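Local coordinates for pyridoxamine 5'-phosphate oxidase-related, FMN-binding protein (PDB 6ECI) that binds flavin-adenine dinucleotide and probably sequesters it, helping mycobacteria to withstand hypoxic and oxidative stress, at residues B[10-15]-B[78-83]; B[17-22]-B[69-74]; B[43-48]-B[116-121]. One frame throughout, in Å; residues are numbered along the deposited sequence.

Contact 1: residues B[10-15]-B[78-83]; sequences TECWDL and WSVIVR. With FAD (flavin-adenine dinucleotide), chain C.
In the split-barrel fold of the flavin/deazaflavin-dependent oxidoreductases, helix 9-16 packs against strand 77-88, and its Leu15, Cys12 and Trp13 meet Trp78, Val80 and Val82 of that strand. The pairing illustrates how alternation along a strand divides two tasks: the even-numbered residues meet the helix, while Ser79 and Ile81 point away from it and meet the cofactor. Helix and strand run nearly at right angles, 99° between their directions, with axes 8.6 Å apart at the closest point.

Leu15 lies over one face of the Trp78 indole. Its CB forms a CH-pi contact, 3.9 Å from the centroid of the six-membered ring and only 5° from the ring normal, while CD1 rests on the same side at 3.9 Å from Trp78 CD2. The indole is brought beneath the leucine because Trp78 CG stands between the backbone N and the carbonyl carbon (chi1 61°). Farther along, Val80 CG2 touches Cys12 CB at 3.7 Å, and Trp13 reaches the strand obliquely with the end of its ring, CH2 lying 4.4 Å from Val82 CG2. No hydrogen bond joins helix to strand, so apolar contact carries the interface.

On the other side of the strand, Ser79 OG donates a hydrogen bond to the adenine N1A of FAD at 2.8 Å, and Ile81 CG1 packs 3.4 Å from C2A of the same base. Pro36 and Asn38 of the second subunit bind this FAD too, making the site a shared one. Strand 77-88 itself runs between strands 64-72 and 121-127, and Ile122 of the latter touches Cys12, Trp13, Val80 and Val82, so that strand 121-127 shares in the apolar layer under the helix.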
loop_
_atom_site.group_PDB
_atom_site.type_symbol
_atom_site.label_atom_id
_atom_site.label_comp_id
_atom_site.label_asym_id
_atom_site.label_seq_id
_atom_site.Cartn_x
_atom_site.Cartn_y
_atom_site.Cartn_z
ATOM N N THR B 10 18.330 5.983 8.256
ATOM C CA THR B 10 18.052 5.854 9.683
ATOM C C THR B 10 16.676 6.404 10.040
ATOM O O THR B 10 16.049 5.928 10.994
ATOM C CB THR B 10 19.142 6.549 10.506
ATOM O OG1 THR B 10 18.864 6.392 11.904
ATOM C CG2 THR B 10 19.219 8.032 10.174
ATOM N N GLU B 11 16.188 7.396 9.291
ATOM C CA GLU B 11 14.836 7.889 9.527
ATOM C C GLU B 11 13.799 6.899 9.012
ATOM O O GLU B 11 12.776 6.669 9.667
ATOM C CB GLU B 11 14.651 9.258 8.869
ATOM C CG GLU B 11 15.695 10.289 9.275
ATOM C CD GLU B 11 15.735 11.493 8.347
ATOM O OE1 GLU B 11 15.052 12.494 8.636
ATOM O OE2 GLU B 11 16.452 11.440 7.326
ATOM N N CYS B 12 14.058 6.289 7.852
ATOM C CA CYS B 12 13.095 5.367 7.257
ATOM C C CYS B 12 12.868 4.151 8.148
ATOM O O CYS B 12 11.722 3.782 8.432
ATOM C CB CYS B 12 13.573 4.929 5.872
ATOM S SG CYS B 12 13.709 6.248 4.645
ATOM N N TRP B 13 13.952 3.509 8.592
ATOM C CA TRP B 13 13.814 2.288 9.380
ATOM C C TRP B 13 13.101 2.546 10.701
ATOM O O TRP B 13 12.394 1.666 11.205
ATOM C CB TRP B 13 15.185 1.659 9.627
ATOM C CG TRP B 13 15.765 1.007 8.412
ATOM C CD1 TRP B 13 16.845 1.427 7.691
ATOM C CD2 TRP B 13 15.288 -0.178 7.767
ATOM N NE1 TRP B 13 17.070 0.575 6.637
ATOM C CE2 TRP B 13 16.128 -0.418 6.662
ATOM C CE3 TRP B 13 14.231 -1.057 8.016
ATOM C CZ2 TRP B 13 15.945 -1.505 5.807
ATOM C CZ3 TRP B 13 14.051 -2.135 7.169
ATOM C CH2 TRP B 13 14.904 -2.350 6.077
ATOM N N ASP B 14 13.265 3.742 11.272
ATOM C CA ASP B 14 12.536 4.074 12.491
ATOM C C ASP B 14 11.099 4.479 12.189
ATOM O O ASP B 14 10.177 4.069 12.902
ATOM C CB ASP B 14 13.256 5.184 13.256
ATOM C CG ASP B 14 14.340 4.649 14.167
ATOM O OD1 ASP B 14 14.214 3.490 14.616
ATOM O OD2 ASP B 14 15.313 5.385 14.437
ATOM N N LEU B 15 10.888 5.278 11.138
ATOM C CA LEU B 15 9.529 5.642 10.751
ATOM C C LEU B 15 8.681 4.404 10.488
ATOM O O LEU B 15 7.483 4.386 10.795
ATOM C CB LEU B 15 9.553 6.546 9.520
ATOM C CG LEU B 15 9.886 8.018 9.769
ATOM C CD1 LEU B 15 9.882 8.790 8.467
ATOM C CD2 LEU B 15 8.913 8.627 10.759
ATOM N N TRP B 78 4.509 11.049 5.571
ATOM C CA TRP B 78 5.742 10.408 5.143
ATOM C C TRP B 78 5.403 9.047 4.558
ATOM O O TRP B 78 4.323 8.501 4.796
ATOM C CB TRP B 78 6.737 10.245 6.303
ATOM C CG TRP B 78 6.192 9.388 7.404
ATOM C CD1 TRP B 78 5.547 9.814 8.525
ATOM C CD2 TRP B 78 6.220 7.956 7.478
ATOM N NE1 TRP B 78 5.179 8.740 9.296
ATOM C CE2 TRP B 78 5.579 7.588 8.673
ATOM C CE3 TRP B 78 6.730 6.951 6.650
ATOM C CZ2 TRP B 78 5.433 6.257 9.063
ATOM C CZ3 TRP B 78 6.580 5.632 7.035
ATOM C CH2 TRP B 78 5.939 5.297 8.232
ATOM N N SER B 79 6.345 8.492 3.798
ATOM C CA SER B 79 6.217 7.128 3.317
ATOM C C SER B 79 7.606 6.544 3.122
ATOM O O SER B 79 8.569 7.267 2.856
ATOM C CB SER B 79 5.421 7.049 2.013
ATOM O OG SER B 79 6.147 7.611 0.939
ATOM N N VAL B 80 7.696 5.224 3.264
ATOM C CA VAL B 80 8.943 4.486 3.102
ATOM C C VAL B 80 8.682 3.332 2.146
ATOM O O VAL B 80 7.670 2.634 2.274
ATOM C CB VAL B 80 9.476 3.970 4.454
ATOM C CG1 VAL B 80 10.647 3.026 4.251
ATOM C CG2 VAL B 80 9.883 5.134 5.339
ATOM N N ILE B 81 9.582 3.142 1.183
ATOM C CA ILE B 81 9.504 2.044 0.228
ATOM C C ILE B 81 10.782 1.223 0.330
ATOM O O ILE B 81 11.888 1.771 0.246
ATOM C CB ILE B 81 9.295 2.547 -1.213
ATOM C CG1 ILE B 81 8.007 3.362 -1.316
ATOM C CG2 ILE B 81 9.239 1.377 -2.180
ATOM C CD1 ILE B 81 7.802 3.996 -2.672
ATOM N N VAL B 82 10.629 -0.086 0.503
ATOM C CA VAL B 82 11.747 -1.017 0.597
ATOM C C VAL B 82 11.707 -1.931 -0.620
ATOM O O VAL B 82 10.713 -2.635 -0.844
ATOM C CB VAL B 82 11.697 -1.836 1.897
ATOM C CG1 VAL B 82 12.706 -2.976 1.847
ATOM C CG2 VAL B 82 11.952 -0.943 3.098
ATOM N N ARG B 83 12.777 -1.915 -1.408
ATOM C CA ARG B 83 12.985 -2.897 -2.464
ATOM C C ARG B 83 13.899 -3.990 -1.934
ATOM O O ARG B 83 14.989 -3.700 -1.432
ATOM C CB ARG B 83 13.598 -2.264 -3.716
ATOM C CG ARG B 83 12.796 -1.118 -4.298
ATOM C CD ARG B 83 12.935 -1.047 -5.815
ATOM N NE ARG B 83 12.366 0.188 -6.353
ATOM C CZ ARG B 83 11.259 0.257 -7.091
ATOM N NH1 ARG B 83 10.586 -0.844 -7.404
ATOM N NH2 ARG B 83 10.830 1.434 -7.524
HETATM P PA FAD C . 11.424 10.343 -8.398
HETATM O O1A FAD C . 12.269 11.373 -7.744
HETATM O O2A FAD C . 11.604 10.208 -9.911
HETATM O O5B FAD C . 11.619 8.932 -7.722
HETATM C C5B FAD C . 12.930 8.354 -7.553
HETATM C C4B FAD C . 12.834 7.214 -6.572
HETATM O O4B FAD C . 12.491 7.732 -5.272
HETATM C C3B FAD C . 11.753 6.185 -6.874
HETATM O O3B FAD C . 12.216 5.196 -7.788
HETATM C C2B FAD C . 11.468 5.589 -5.493
HETATM O O2B FAD C . 12.331 4.502 -5.181
HETATM C C1B FAD C . 11.715 6.783 -4.561
HETATM N N9A FAD C . 10.494 7.432 -4.100
HETATM C C8A FAD C . 9.734 8.352 -4.774
HETATM N N7A FAD C . 8.675 8.760 -4.118
HETATM C C5A FAD C . 8.741 8.048 -2.920
HETATM C C6A FAD C . 7.908 8.029 -1.789
HETATM N N6A FAD C . 6.803 8.763 -1.657
HETATM N N1A FAD C . 8.266 7.212 -0.769
HETATM C C2A FAD C . 9.374 6.478 -0.890
HETATM N N3A FAD C . 10.229 6.412 -1.911
HETATM C C4A FAD C . 9.854 7.234 -2.906
HETATM N N1 FAD C . 2.127 13.031 -4.861
HETATM C C2 FAD C . 1.063 13.537 -5.548
HETATM O O2 FAD C . 1.147 13.832 -6.745
HETATM N N3 FAD C . -0.143 13.729 -4.900
HETATM C C4 FAD C . -0.407 13.453 -3.574
HETATM O O4 FAD C . -1.525 13.667 -3.106
HETATM C C4X FAD C . 0.731 12.916 -2.852
HETATM N N5 FAD C . 0.574 12.627 -1.590
HETATM C C5X FAD C . 1.664 12.113 -0.903
HETATM C C6 FAD C . 1.516 11.800 0.447
HETATM C C7 FAD C . 2.578 11.282 1.182
HETATM C C7M FAD C . 2.382 10.953 2.638
HETATM C C8 FAD C . 3.818 11.072 0.554
HETATM C C8M FAD C . 4.987 10.517 1.321
HETATM C C9 FAD C . 3.969 11.385 -0.794
HETATM C C9A FAD C . 2.905 11.903 -1.522
HETATM N N10 FAD C . 3.026 12.236 -2.886
HETATM C C10 FAD C . 1.957 12.740 -3.584
HETATM C "C1'" FAD C . 4.290 12.024 -3.602
HETATM C "C2'" FAD C . 4.295 10.731 -4.411
HETATM O "O2'" FAD C . 3.892 9.636 -3.589
HETATM C "C3'" FAD C . 5.703 10.469 -4.945
HETATM O "O3'" FAD C . 6.647 10.756 -3.921
HETATM C "C4'" FAD C . 6.059 11.283 -6.189
HETATM O "O4'" FAD C . 5.017 11.156 -7.157
HETATM C "C5'" FAD C . 7.384 10.865 -6.786
HETATM O "O5'" FAD C . 7.706 11.747 -7.881
HETATM P P FAD C . 9.201 12.056 -8.264
HETATM O O1P FAD C . 9.804 12.980 -7.202
HETATM O O2P FAD C . 9.299 12.526 -9.665
HETATM O O3P FAD C . 9.893 10.641 -8.119
#

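Contact 2: residues B[17-22]-B[69-74]; sequences KSVALG and ADDHDV
Val19, Leu21 and Gly22 meet Ala69 where the loop leading into strand 21-28 diverges from strand 64-72, a worked case of close packing round a small residue. The tight part centres on the Ala69 methyl: its CB lies 4.0 Å from Val19 CG2, 4.0 Å from Leu21 O and 4.1 Å from Gly22 CA. Here the backbones come close, with the CA atoms of Gly22 and Ala69 4.5 Å apart.

Toward the partly exposed Val19 and Asp71 the chains separate, and their CA atoms stand 7.5 Å from each other. Across this wider spacing Val19 uses its other methyl, CG1, which passes alongside Asp71 and touches CB at 3.9 Å. No direct hydrogen bond crosses the contact. Instead a water donates to Leu21 O and accepts from Asp70 N at 2.7 Å, stitching the parting backbones together.

Leu21, beside this packing, touches a bound FAD, and Asp70, pointing away from segment 17-22, forms a salt bridge with Arg23 of the second subunit. Phe39 of strand 31-41 packs on both Val19 and Ala69, while strand 77-88 flanks strand 64-72 and lays Trp78 against Val19 and Asp71.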
loop_
_atom_site.group_PDB
_atom_site.type_symbol
_atom_site.label_atom_id
_atom_site.label_comp_id
_atom_site.label_asym_id
_atom_site.label_seq_id
_atom_site.Cartn_x
_atom_site.Cartn_y
_atom_site.Cartn_z
ATOM N N LYS B 17 8.875 1.701 12.128
ATOM C CA LYS B 17 8.508 1.149 13.426
ATOM C C LYS B 17 7.343 1.881 14.076
ATOM O O LYS B 17 6.848 1.422 15.111
ATOM C CB LYS B 17 9.712 1.173 14.371
ATOM C CG LYS B 17 10.931 0.446 13.851
ATOM C CD LYS B 17 11.576 -0.376 14.947
ATOM C CE LYS B 17 13.023 -0.683 14.619
ATOM N NZ LYS B 17 13.835 0.561 14.521
ATOM N N SER B 18 6.894 2.998 13.507
ATOM C CA SER B 18 5.803 3.769 14.087
ATOM C C SER B 18 4.425 3.275 13.653
ATOM O O SER B 18 3.421 3.731 14.208
ATOM C CB SER B 18 5.945 5.248 13.719
ATOM O OG SER B 18 5.593 5.474 12.366
ATOM N N VAL B 19 4.345 2.371 12.674
ATOM C CA VAL B 19 3.072 1.869 12.158
ATOM C C VAL B 19 3.156 0.353 12.016
ATOM O O VAL B 19 4.234 -0.200 11.777
ATOM C CB VAL B 19 2.689 2.528 10.811
ATOM C CG1 VAL B 19 2.627 4.044 10.948
ATOM C CG2 VAL B 19 3.671 2.126 9.708
ATOM N N ALA B 20 2.014 -0.321 12.160
ATOM C CA ALA B 20 1.969 -1.778 12.177
ATOM C C ALA B 20 1.438 -2.393 10.885
ATOM O O ALA B 20 1.450 -3.625 10.756
ATOM C CB ALA B 20 1.110 -2.271 13.350
ATOM N N LEU B 21 0.982 -1.587 9.929
ATOM C CA LEU B 21 0.351 -2.096 8.718
ATOM C C LEU B 21 1.091 -1.562 7.499
ATOM O O LEU B 21 1.236 -0.346 7.337
ATOM C CB LEU B 21 -1.127 -1.706 8.676
ATOM C CG LEU B 21 -1.980 -2.431 7.636
ATOM C CD1 LEU B 21 -2.039 -3.917 7.950
ATOM C CD2 LEU B 21 -3.377 -1.838 7.595
ATOM N N GLY B 22 1.558 -2.476 6.651
ATOM C CA GLY B 22 2.222 -2.126 5.411
ATOM C C GLY B 22 1.734 -2.996 4.271
ATOM O O GLY B 22 0.775 -3.754 4.442
ATOM N N ALA B 69 5.025 1.444 3.540
ATOM C CA ALA B 69 4.219 1.835 4.683
ATOM C C ALA B 69 4.299 3.350 4.801
ATOM O O ALA B 69 5.296 3.962 4.408
ATOM C CB ALA B 69 4.690 1.153 5.970
ATOM N N ASP B 70 3.236 3.957 5.323
ATOM C CA ASP B 70 3.167 5.410 5.385
ATOM C C ASP B 70 2.315 5.826 6.576
ATOM O O ASP B 70 1.742 4.990 7.280
ATOM C CB ASP B 70 2.622 5.991 4.074
ATOM C CG ASP B 70 1.321 5.346 3.638
ATOM O OD1 ASP B 70 0.413 5.196 4.480
ATOM O OD2 ASP B 70 1.195 5.005 2.443
ATOM N N ASP B 71 2.239 7.136 6.791
ATOM C CA ASP B 71 1.404 7.738 7.825
ATOM C C ASP B 71 1.343 9.235 7.555
ATOM O O ASP B 71 2.142 9.777 6.786
ATOM C CB ASP B 71 1.938 7.453 9.230
ATOM C CG ASP B 71 0.874 7.606 10.296
ATOM O OD1 ASP B 71 -0.258 7.123 10.087
ATOM O OD2 ASP B 71 1.167 8.222 11.342
ATOM N N HIS B 72 0.392 9.901 8.210
ATOM C CA HIS B 72 0.144 11.310 7.946
ATOM C C HIS B 72 -0.674 11.910 9.080
ATOM O O HIS B 72 -1.389 11.206 9.799
ATOM C CB HIS B 72 -0.600 11.501 6.623
ATOM C CG HIS B 72 -2.046 11.124 6.701
ATOM N ND1 HIS B 72 -3.039 12.037 6.981
ATOM C CD2 HIS B 72 -2.663 9.926 6.568
ATOM C CE1 HIS B 72 -4.208 11.421 6.999
ATOM N NE2 HIS B 72 -4.007 10.139 6.753
ATOM N N ASP B 73 -0.565 13.231 9.218
ATOM C CA ASP B 73 -1.525 14.002 9.997
ATOM C C ASP B 73 -2.213 15.000 9.074
ATOM O O ASP B 73 -2.163 14.845 7.849
ATOM C CB ASP B 73 -0.854 14.709 11.180
ATOM C CG ASP B 73 0.317 15.589 10.767
ATOM O OD1 ASP B 73 0.369 16.044 9.607
ATOM O OD2 ASP B 73 1.194 15.835 11.623
ATOM N N VAL B 74 -2.844 16.027 9.645
ATOM C CA VAL B 74 -3.528 17.024 8.827
ATOM C C VAL B 74 -2.527 17.807 7.988
ATOM O O VAL B 74 -2.791 18.141 6.826
ATOM C CB VAL B 74 -4.371 17.956 9.717
ATOM C CG1 VAL B 74 -4.921 19.120 8.905
ATOM C CG2 VAL B 74 -5.499 17.177 10.371
HETATM O O HOH W 1 1.396 2.495 6.570
#

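Contact 3: residues B[43-48]-B[116-121]; sequences NRTVLF and RVLPTQ
Strands 46-48 and 116-119 run antiparallel, 169° between their directions and 4.6 Å between their axes, with Val46 and Val117 as a hydrogen-bonded pair and Leu47 and Arg116 as a non-hydrogen-bonded one. The two bonds of the valine pair are unequal: Val117 N donates to Val46 O at 2.9 Å, whereas the return bond from Val46 N to Val117 O is weak at 3.4 Å. Val46 O also receives a CA-H...O contact from Arg116.

On one face of the sheet the valines meet through their CB atoms, 3.8 Å apart. Val117 CG2 then reaches the edge of the Phe48 ring, lying near its plane and 3.9 Å from CE1.

The opposite face carries Arg116, whose chain is extended from CG to NE and brings the guanidinium across Leu47 and up to Thr45. Leu47 CD1 sits over the centre of one guanidinium face, 4.1 Å above the plane, and also touches Arg116 CG. At the edge of the group, NH1 donates to Thr45 OG1 at 3.2 Å; the bond is bent, with an N-H...O angle of 142°, and the hydroxyl is tilted 24° from the guanidinium plane. Thr45 CG2 turns instead to the side of Leu118, meeting CD2.

The stronger partners of this polar cluster lie nearby: Asp94 forms a salt bridge with Arg116 NE, and Gln42 hydrogen-bonds both Arg116 NH1 and Thr45 OG1. Held at several edge positions and covered by a leucine methyl, the buried guanidinium is probably fixed in its rotation, with Asp94 probably offsetting its positive charge.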
loop_
_atom_site.group_PDB
_atom_site.type_symbol
_atom_site.label_atom_id
_atom_site.label_comp_id
_atom_site.label_asym_id
_atom_site.label_seq_id
_atom_site.Cartn_x
_atom_site.Cartn_y
_atom_site.Cartn_z
ATOM N N ASN B 43 16.264 -5.316 12.752
ATOM C CA ASN B 43 17.629 -5.204 12.233
ATOM C C ASN B 43 17.630 -4.928 10.729
ATOM O O ASN B 43 18.205 -5.672 9.929
ATOM C CB ASN B 43 18.441 -6.464 12.553
ATOM C CG ASN B 43 18.395 -6.830 14.019
ATOM O OD1 ASN B 43 18.003 -7.940 14.379
ATOM N ND2 ASN B 43 18.794 -5.898 14.878
ATOM N N ARG B 44 16.969 -3.832 10.358
ATOM C CA ARG B 44 16.864 -3.414 8.960
ATOM C C ARG B 44 16.335 -4.550 8.088
ATOM O O ARG B 44 16.836 -4.807 6.992
ATOM C CB ARG B 44 18.206 -2.893 8.437
ATOM C CG ARG B 44 18.912 -1.968 9.409
ATOM C CD ARG B 44 19.709 -0.879 8.715
ATOM N NE ARG B 44 19.632 0.374 9.463
ATOM C CZ ARG B 44 20.134 1.534 9.051
ATOM N NH1 ARG B 44 20.768 1.612 7.887
ATOM N NH2 ARG B 44 20.006 2.616 9.808
ATOM N N THR B 45 15.335 -5.263 8.603
ATOM C CA THR B 45 14.568 -6.224 7.823
ATOM C C THR B 45 13.096 -6.021 8.145
ATOM O O THR B 45 12.740 -5.491 9.201
ATOM C CB THR B 45 14.963 -7.685 8.105
ATOM O OG1 THR B 45 14.489 -8.076 9.400
ATOM C CG2 THR B 45 16.469 -7.868 8.044
ATOM N N VAL B 46 12.240 -6.447 7.223
ATOM C CA VAL B 46 10.795 -6.301 7.359
ATOM C C VAL B 46 10.228 -7.691 7.614
ATOM O O VAL B 46 10.098 -8.503 6.692
ATOM C CB VAL B 46 10.167 -5.646 6.123
ATOM C CG1 VAL B 46 8.667 -5.465 6.318
ATOM C CG2 VAL B 46 10.836 -4.312 5.834
ATOM N N LEU B 47 9.883 -7.967 8.869
ATOM C CA LEU B 47 9.392 -9.277 9.273
ATOM C C LEU B 47 7.873 -9.326 9.229
ATOM O O LEU B 47 7.197 -8.388 9.660
ATOM C CB LEU B 47 9.873 -9.618 10.683
ATOM C CG LEU B 47 9.300 -10.901 11.285
ATOM C CD1 LEU B 47 9.818 -12.127 10.547
ATOM C CD2 LEU B 47 9.629 -10.987 12.759
ATOM N N PHE B 48 7.337 -10.430 8.712
ATOM C CA PHE B 48 5.902 -10.660 8.744
ATOM C C PHE B 48 5.633 -12.157 8.718
ATOM O O PHE B 48 6.515 -12.967 8.421
ATOM C CB PHE B 48 5.189 -9.958 7.583
ATOM C CG PHE B 48 5.569 -10.475 6.222
ATOM C CD1 PHE B 48 6.755 -10.081 5.621
ATOM C CD2 PHE B 48 4.726 -11.330 5.532
ATOM C CE1 PHE B 48 7.098 -10.543 4.363
ATOM C CE2 PHE B 48 5.063 -11.795 4.275
ATOM C CZ PHE B 48 6.249 -11.400 3.689
ATOM N N ARG B 116 10.937 -12.624 5.861
ATOM C CA ARG B 116 11.598 -11.334 5.997
ATOM C C ARG B 116 11.861 -10.753 4.619
ATOM O O ARG B 116 12.273 -11.470 3.702
ATOM C CB ARG B 116 12.928 -11.443 6.750
ATOM C CG ARG B 116 12.821 -11.722 8.235
ATOM C CD ARG B 116 14.197 -11.643 8.880
ATOM N NE ARG B 116 14.249 -12.317 10.173
ATOM C CZ ARG B 116 13.949 -11.743 11.335
ATOM N NH1 ARG B 116 13.569 -10.471 11.377
ATOM N NH2 ARG B 116 14.030 -12.443 12.457
ATOM N N VAL B 117 11.625 -9.454 4.475
ATOM C CA VAL B 117 12.026 -8.729 3.277
ATOM C C VAL B 117 13.441 -8.221 3.523
ATOM O O VAL B 117 13.645 -7.273 4.285
ATOM C CB VAL B 117 11.064 -7.581 2.954
ATOM C CG1 VAL B 117 11.539 -6.829 1.720
ATOM C CG2 VAL B 117 9.663 -8.112 2.740
ATOM N N LEU B 118 14.424 -8.874 2.906
ATOM C CA LEU B 118 15.809 -8.448 3.046
ATOM C C LEU B 118 16.056 -7.287 2.092
ATOM O O LEU B 118 15.997 -7.463 0.868
ATOM C CB LEU B 118 16.767 -9.605 2.767
ATOM C CG LEU B 118 16.535 -10.867 3.603
ATOM C CD1 LEU B 118 17.681 -11.847 3.416
ATOM C CD2 LEU B 118 16.348 -10.525 5.076
ATOM N N PRO B 119 16.340 -6.095 2.606
ATOM C CA PRO B 119 16.335 -4.909 1.747
ATOM C C PRO B 119 17.541 -4.856 0.825
ATOM O O PRO B 119 18.673 -5.140 1.224
ATOM C CB PRO B 119 16.354 -3.750 2.750
ATOM C CG PRO B 119 17.065 -4.308 3.924
ATOM C CD PRO B 119 16.693 -5.769 3.997
ATOM N N THR B 120 17.274 -4.493 -0.427
ATOM C CA THR B 120 18.303 -4.097 -1.374
ATOM C C THR B 120 18.376 -2.584 -1.539
ATOM O O THR B 120 19.397 -2.068 -2.010
ATOM C CB THR B 120 18.049 -4.780 -2.730
ATOM O OG1 THR B 120 19.210 -5.527 -3.116
ATOM C CG2 THR B 120 17.686 -3.772 -3.829
ATOM N N GLN B 121 17.332 -1.873 -1.118
ATOM C CA GLN B 121 17.257 -0.422 -1.193
ATOM C C GLN B 121 16.095 0.035 -0.322
ATOM O O GLN B 121 15.041 -0.606 -0.310
ATOM C CB GLN B 121 17.066 0.045 -2.640
ATOM C CG GLN B 121 16.877 1.543 -2.815
ATOM C CD GLN B 121 16.552 1.920 -4.250
ATOM O OE1 GLN B 121 15.618 1.384 -4.849
ATOM N NE2 GLN B 121 17.327 2.843 -4.811
#

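How the contacts relate
The three contacts show how one curled antiparallel sheet is paired with itself and covered by a helix at separate points. Contacts 1 and 2 have centres about 10 Å apart and meet through adjacent strands 77-88 and 64-72, where Val80 N probably bonds to Ala69 O. Contact 3 lies about 11 Å from contact 1, centre to centre, and joins it through Arg83, Thr120 and Gln121 at a classic beta bulge; Trp13 also packs on Pro119. Contacts 2 and 3 do not touch, their centres being about 17 Å apart. Along the chain, contact 2 falls between the segments of contact 1, while contact 3 alternates with both. Contacts 1 and 2 also reach the second subunit, linking this sheet to the shared FAD sites.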